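Local atomic coordinates of molybdopterin converting factor, subunit 1 (Pyrococcus furiosus, PDB entry 1VJK), a protein that is probably the small, ubiquitin-like sulfur-carrier subunit (MoaD type) of molybdopterin synthase, acting in molybdenum cofactor biosynthesis. Residues V10-K15 with I31-G36; A37-L42 with R75-D80. All coordinates share one frame; numbering follows the deposited sequence.

Contact 1: V10-K15 with I31-G36; sequences VKVKVK and IELPEG
Val10 opens an antiparallel pairing with Leu33, and its backbone is bonded in both directions: Val10 N gives to Leu33 O at 2.8 Å, and Leu33 N gives to Val10 O at 2.7 Å. The N-to-C directions of the two strands differ by 150°, opposed but twisted. Lys11 faces Glu32 as a non-hydrogen-bonded pair, whose CA atoms come closer together than those of the pairs beside it. Their side chains share one face of the sheet and touch through methylenes, Lys11 CD lying 3.8 Å from Glu32 CG. Lys11 NZ stays 4.8 Å from Glu32 OE2, too far for a salt bridge, and makes a long, weak ion pair with Glu30. Val12 restores the two-way bonding: Val12 N gives to Ile31 O at 3.0 Å, and Ile31 N to Val12 O at 2.8 Å. On the face that carries Val10, Val12, Ile31 and Leu33, the CG2 branch of Val12 sits between its own N and carbonyl carbon (chi1 -57°), which brings it to 3.5 Å from Ile31 O. Val14 extends this apolar row, its CG2 packing against Ile31 CD1 at 3.8 Å. This antiparallel pair at the sheet edge, part of the β-grasp fold of the ubiquitin-like family, therefore has unlike faces: Val12, Val14, Ile31 and Leu33 pack toward helix 39-49 and Val10 against Leu83, while on the other face the opposite charges of Lys11 and Glu32 may attract weakly.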
loop_
_atom_site.group_PDB
_atom_site.type_symbol
_atom_site.label_atom_id
_atom_site.label_comp_id
_atom_site.label_asym_id
_atom_site.label_seq_id
_atom_site.Cartn_x
_atom_site.Cartn_y
_atom_site.Cartn_z
ATOM N N VAL A 10 2.072 -11.460 9.235
ATOM C CA VAL A 10 2.282 -11.441 7.785
ATOM C C VAL A 10 3.196 -10.234 7.504
ATOM O O VAL A 10 2.820 -9.102 7.821
ATOM C CB VAL A 10 0.920 -11.307 7.068
ATOM C CG1 VAL A 10 1.057 -10.845 5.623
ATOM C CG2 VAL A 10 0.177 -12.645 7.132
ATOM N N LYS A 11 4.382 -10.469 6.944
ATOM C CA LYS A 11 5.302 -9.378 6.657
ATOM C C LYS A 11 5.308 -9.099 5.173
ATOM O O LYS A 11 5.632 -9.998 4.365
ATOM C CB LYS A 11 6.724 -9.681 7.148
ATOM C CG LYS A 11 7.658 -8.459 7.019
ATOM C CD LYS A 11 8.932 -8.637 7.805
ATOM C CE LYS A 11 9.860 -9.534 7.056
ATOM N NZ LYS A 11 10.981 -9.921 7.964
ATOM N N VAL A 12 4.938 -7.882 4.799
ATOM C CA VAL A 12 4.894 -7.497 3.392
ATOM C C VAL A 12 5.956 -6.452 3.116
ATOM O O VAL A 12 6.353 -5.674 4.016
ATOM C CB VAL A 12 3.489 -6.999 2.966
ATOM C CG1 VAL A 12 2.441 -8.076 3.240
ATOM C CG2 VAL A 12 3.137 -5.751 3.693
ATOM N N LYS A 13 6.438 -6.411 1.892
ATOM C CA LYS A 13 7.403 -5.435 1.456
ATOM C C LYS A 13 6.651 -4.381 0.693
ATOM O O LYS A 13 6.068 -4.676 -0.360
ATOM C CB LYS A 13 8.446 -6.089 0.547
ATOM C CG LYS A 13 9.499 -5.137 -0.021
ATOM C CD LYS A 13 10.589 -5.947 -0.754
ATOM C CE LYS A 13 11.658 -5.051 -1.344
ATOM N NZ LYS A 13 12.687 -5.823 -2.089
ATOM N N VAL A 14 6.650 -3.158 1.189
ATOM C CA VAL A 14 5.986 -2.044 0.531
ATOM C C VAL A 14 6.985 -1.238 -0.260
ATOM O O VAL A 14 8.011 -0.841 0.294
ATOM C CB VAL A 14 5.243 -1.131 1.540
ATOM C CG1 VAL A 14 4.553 0.031 0.832
ATOM C CG2 VAL A 14 4.242 -1.950 2.368
ATOM N N LYS A 15 6.709 -1.025 -1.553
ATOM C CA LYS A 15 7.583 -0.221 -2.413
ATOM C C LYS A 15 6.830 1.034 -2.790
ATOM O O LYS A 15 5.744 0.967 -3.394
ATOM C CB LYS A 15 8.019 -0.999 -3.668
ATOM C CG LYS A 15 8.828 -2.276 -3.405
ATOM C CD LYS A 15 9.210 -2.946 -4.718
ATOM C CE LYS A 15 10.211 -4.073 -4.506
ATOM N N ILE A 31 6.469 -4.147 6.380
ATOM C CA ILE A 31 5.401 -3.909 7.320
ATOM C C ILE A 31 4.838 -5.232 7.812
ATOM O O ILE A 31 4.307 -6.044 7.030
ATOM C CB ILE A 31 4.293 -3.026 6.696
ATOM C CG1 ILE A 31 4.884 -1.666 6.281
ATOM C CG2 ILE A 31 3.183 -2.795 7.744
ATOM C CD1 ILE A 31 3.892 -0.602 5.887
ATOM N N GLU A 32 4.978 -5.468 9.106
ATOM C CA GLU A 32 4.421 -6.646 9.758
ATOM C C GLU A 32 2.965 -6.363 10.128
ATOM O O GLU A 32 2.657 -5.343 10.749
ATOM C CB GLU A 32 5.238 -6.995 10.994
ATOM C CG GLU A 32 6.680 -7.439 10.683
ATOM C CD GLU A 32 7.505 -7.833 11.913
ATOM O OE1 GLU A 32 6.947 -8.022 13.012
ATOM O OE2 GLU A 32 8.750 -8.012 11.788
ATOM N N LEU A 33 2.079 -7.269 9.721
ATOM C CA LEU A 33 0.653 -7.124 9.908
ATOM C C LEU A 33 0.121 -8.346 10.633
ATOM O O LEU A 33 0.706 -9.414 10.529
ATOM C CB LEU A 33 -0.049 -6.983 8.542
ATOM C CG LEU A 33 0.320 -5.734 7.759
ATOM C CD1 LEU A 33 -0.212 -5.860 6.326
ATOM C CD2 LEU A 33 -0.277 -4.522 8.485
ATOM N N PRO A 34 -0.979 -8.212 11.381
ATOM C CA PRO A 34 -1.568 -9.365 12.058
ATOM C C PRO A 34 -2.132 -10.381 11.076
ATOM O O PRO A 34 -2.494 -10.049 9.942
ATOM C CB PRO A 34 -2.696 -8.756 12.912
ATOM C CG PRO A 34 -2.504 -7.322 12.882
ATOM C CD PRO A 34 -1.713 -6.960 11.666
ATOM N N GLU A 35 -2.198 -11.623 11.535
ATOM C CA GLU A 35 -2.860 -12.693 10.822
ATOM C C GLU A 35 -4.202 -12.216 10.254
ATOM O O GLU A 35 -4.967 -11.547 10.941
ATOM C CB GLU A 35 -3.073 -13.869 11.779
ATOM C CG GLU A 35 -3.786 -15.065 11.168
ATOM C CD GLU A 35 -4.123 -16.145 12.185
ATOM O OE1 GLU A 35 -3.361 -16.316 13.168
ATOM O OE2 GLU A 35 -5.145 -16.829 11.983
ATOM N N GLY A 36 -4.452 -12.559 8.991
ATOM C CA GLY A 36 -5.716 -12.239 8.340
ATOM C C GLY A 36 -5.740 -10.865 7.695
ATOM O O GLY A 36 -6.768 -10.441 7.141
#

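Contact 2: A37-L42 with R75-D80; sequences ARVRDL and RYVSWD
Arg38, Arg40 and Asp80 form a salt-bridge network that ties the start of helix 39-49, the longer helix, which packs on the β-grasp sheet, to the loop between strands 69-72 and 88-92. The closely packed part is apolar: Val39 CG2 meets Val77 CG2 at 3.8 Å, and Val39 CG1 approaches Trp79 CD1 at 4.0 Å, the Val39 and Trp79 side chains crossing at about a right angle. Val39 is buried, and it and Val77 both also touch Ile70 and Val72 of strand 69-72. Beside them, Arg40 N donates to Trp79 O at 2.9 Å, fixing the loop against the first turn. Trp79 NE1 is hydrogen-bonded to Gly59 O.

The outer side is polar and partly exposed. Arg40 turns at chi1 (67°) and bends at chi3 (65°), and Trp79 CB lies over one guanidinium face, toward its rim. It grips Asp80 side-on: NE donates to OD1 at 2.8 Å, and NH2 to OD2 at 2.8 Å with a nearly straight angle of 175°. Arg38, at the N-cap position, holds its guanidinium almost perpendicular to the carboxylate. Its NH1 lies 2.9 Å from Asp80 OD1, which thus accepts from the two arginines on opposite faces of the carboxylate plane.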
loop_
_atom_site.group_PDB
_atom_site.type_symbol
_atom_site.label_atom_id
_atom_site.label_comp_id
_atom_site.label_asym_id
_atom_site.label_seq_id
_atom_site.Cartn_x
_atom_site.Cartn_y
_atom_site.Cartn_z
ATOM N N ALA A 37 -4.622 -10.153 7.753
ATOM C CA ALA A 37 -4.592 -8.808 7.207
ATOM C C ALA A 37 -4.974 -8.770 5.759
ATOM O O ALA A 37 -4.589 -9.640 4.960
ATOM C CB ALA A 37 -3.188 -8.187 7.384
ATOM N N ARG A 38 -5.713 -7.713 5.424
ATOM C CA ARG A 38 -6.164 -7.451 4.071
ATOM C C ARG A 38 -5.503 -6.190 3.521
ATOM O O ARG A 38 -4.938 -5.375 4.268
ATOM C CB ARG A 38 -7.671 -7.245 4.065
ATOM C CG ARG A 38 -8.447 -8.467 4.462
ATOM C CD ARG A 38 -9.929 -8.193 4.523
ATOM N NE ARG A 38 -10.624 -9.330 5.109
ATOM C CZ ARG A 38 -11.940 -9.438 5.159
ATOM N NH1 ARG A 38 -12.675 -8.445 4.658
ATOM N NH2 ARG A 38 -12.500 -10.504 5.713
ATOM N N VAL A 39 -5.601 -5.977 2.214
ATOM C CA VAL A 39 -5.090 -4.749 1.604
ATOM C C VAL A 39 -5.576 -3.489 2.347
ATOM O O VAL A 39 -4.777 -2.570 2.637
ATOM C CB VAL A 39 -5.427 -4.707 0.098
ATOM C CG1 VAL A 39 -5.259 -3.309 -0.506
ATOM C CG2 VAL A 39 -4.581 -5.734 -0.652
ATOM N N ARG A 40 -6.867 -3.437 2.700
ATOM C CA ARG A 40 -7.361 -2.250 3.401
ATOM C C ARG A 40 -6.638 -2.015 4.753
ATOM O O ARG A 40 -6.450 -0.860 5.170
ATOM C CB ARG A 40 -8.889 -2.313 3.577
ATOM C CG ARG A 40 -9.375 -3.414 4.508
ATOM C CD ARG A 40 -10.870 -3.290 4.795
ATOM N NE ARG A 40 -11.737 -3.490 3.609
ATOM C CZ ARG A 40 -12.344 -2.524 2.934
ATOM N NH1 ARG A 40 -12.197 -1.234 3.256
ATOM N NH2 ARG A 40 -13.143 -2.865 1.917
ATOM N N ASP A 41 -6.245 -3.102 5.428
ATOM C CA ASP A 41 -5.535 -2.967 6.720
ATOM C C ASP A 41 -4.157 -2.427 6.488
ATOM O O ASP A 41 -3.674 -1.607 7.280
ATOM C CB ASP A 41 -5.457 -4.301 7.457
ATOM C CG ASP A 41 -6.824 -4.967 7.620
ATOM O OD1 ASP A 41 -7.795 -4.311 8.024
ATOM O OD2 ASP A 41 -6.955 -6.180 7.364
ATOM N N LEU A 42 -3.521 -2.852 5.409
ATOM C CA LEU A 42 -2.205 -2.314 5.065
ATOM C C LEU A 42 -2.276 -0.815 4.748
ATOM O O LEU A 42 -1.426 -0.043 5.226
ATOM C CB LEU A 42 -1.630 -3.078 3.875
ATOM C CG LEU A 42 -0.329 -2.514 3.303
ATOM C CD1 LEU A 42 0.819 -2.496 4.380
ATOM C CD2 LEU A 42 0.068 -3.294 2.046
ATOM N N ARG A 75 -0.155 -7.110 -9.365
ATOM C CA ARG A 75 -1.560 -7.239 -9.776
ATOM C C ARG A 75 -2.473 -6.268 -9.054
ATOM O O ARG A 75 -2.303 -6.037 -7.852
ATOM C CB ARG A 75 -2.059 -8.664 -9.520
ATOM C CG ARG A 75 -1.326 -9.761 -10.256
ATOM C CD ARG A 75 -1.631 -11.162 -9.713
ATOM N NE ARG A 75 -3.025 -11.557 -9.968
ATOM C CZ ARG A 75 -4.011 -11.562 -9.055
ATOM N NH1 ARG A 75 -3.784 -11.205 -7.797
ATOM N NH2 ARG A 75 -5.234 -11.933 -9.409
ATOM N N TYR A 76 -3.431 -5.680 -9.753
ATOM C CA TYR A 76 -4.471 -4.910 -9.096
ATOM C C TYR A 76 -5.398 -5.888 -8.391
ATOM O O TYR A 76 -5.756 -6.964 -8.942
ATOM C CB TYR A 76 -5.268 -4.068 -10.115
ATOM C CG TYR A 76 -4.468 -2.963 -10.769
ATOM C CD1 TYR A 76 -4.001 -1.872 -10.022
ATOM C CD2 TYR A 76 -4.181 -3.003 -12.139
ATOM C CE1 TYR A 76 -3.264 -0.852 -10.618
ATOM C CE2 TYR A 76 -3.436 -1.993 -12.745
ATOM C CZ TYR A 76 -2.986 -0.917 -11.983
ATOM O OH TYR A 76 -2.245 0.086 -12.588
ATOM N N VAL A 77 -5.775 -5.524 -7.170
ATOM C CA VAL A 77 -6.619 -6.380 -6.338
ATOM C C VAL A 77 -7.639 -5.546 -5.568
ATOM O O VAL A 77 -7.568 -4.308 -5.535
ATOM C CB VAL A 77 -5.796 -7.203 -5.316
ATOM C CG1 VAL A 77 -4.851 -8.189 -6.002
ATOM C CG2 VAL A 77 -5.032 -6.266 -4.397
ATOM N N SER A 78 -8.585 -6.242 -4.930
ATOM C CA SER A 78 -9.588 -5.566 -4.133
ATOM C C SER A 78 -9.028 -5.159 -2.760
ATOM O O SER A 78 -7.979 -5.662 -2.314
ATOM C CB SER A 78 -10.799 -6.460 -3.961
ATOM O OG SER A 78 -10.609 -7.331 -2.890
ATOM N N TRP A 79 -9.737 -4.261 -2.083
ATOM C CA TRP A 79 -9.311 -3.879 -0.734
ATOM C C TRP A 79 -9.452 -5.009 0.266
ATOM O O TRP A 79 -8.825 -4.991 1.307
ATOM C CB TRP A 79 -10.070 -2.664 -0.219
ATOM C CG TRP A 79 -9.589 -1.338 -0.790
ATOM C CD1 TRP A 79 -8.445 -1.122 -1.509
ATOM C CD2 TRP A 79 -10.235 -0.067 -0.678
ATOM N NE1 TRP A 79 -8.338 0.209 -1.845
ATOM C CE2 TRP A 79 -9.424 0.880 -1.350
ATOM C CE3 TRP A 79 -11.421 0.375 -0.076
ATOM C CZ2 TRP A 79 -9.765 2.238 -1.439
ATOM C CZ3 TRP A 79 -11.761 1.735 -0.168
ATOM C CH2 TRP A 79 -10.932 2.642 -0.846
ATOM N N ASP A 80 -10.271 -6.005 -0.040
ATOM C CA ASP A 80 -10.452 -7.112 0.881
ATOM C C ASP A 80 -9.598 -8.316 0.560
ATOM O O ASP A 80 -9.684 -9.342 1.227
ATOM C CB ASP A 80 -11.929 -7.442 1.059
ATOM C CG ASP A 80 -12.638 -6.330 1.738
ATOM O OD1 ASP A 80 -12.343 -6.126 2.948
ATOM O OD2 ASP A 80 -13.429 -5.567 1.130
#

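The two contacts come in series along the chain: contact 1 closes with 31-36, and the 37-42 segment of contact 2 follows at once, leading from strand 28-33 into helix 39-49. Their centres lie 11 Å apart. Leu42 joins them directly, its CD1 packing 3.9 Å from Ile31 CD1 and its CB 4.0 Å from Leu33 CD1, with Val12 and Val14 also touching it. Contact 1 joins outer strand 28-33 to strand 10-16, whereas contact 2 fastens the helix start to the loop after 69-72, the other outer strand. Through Leu42 on strand 28-33 and Val39 on strand 69-72, helix 39-49 reaches both edges of the four-stranded mixed sheet, consistent with a compact ubiquitin-like domain.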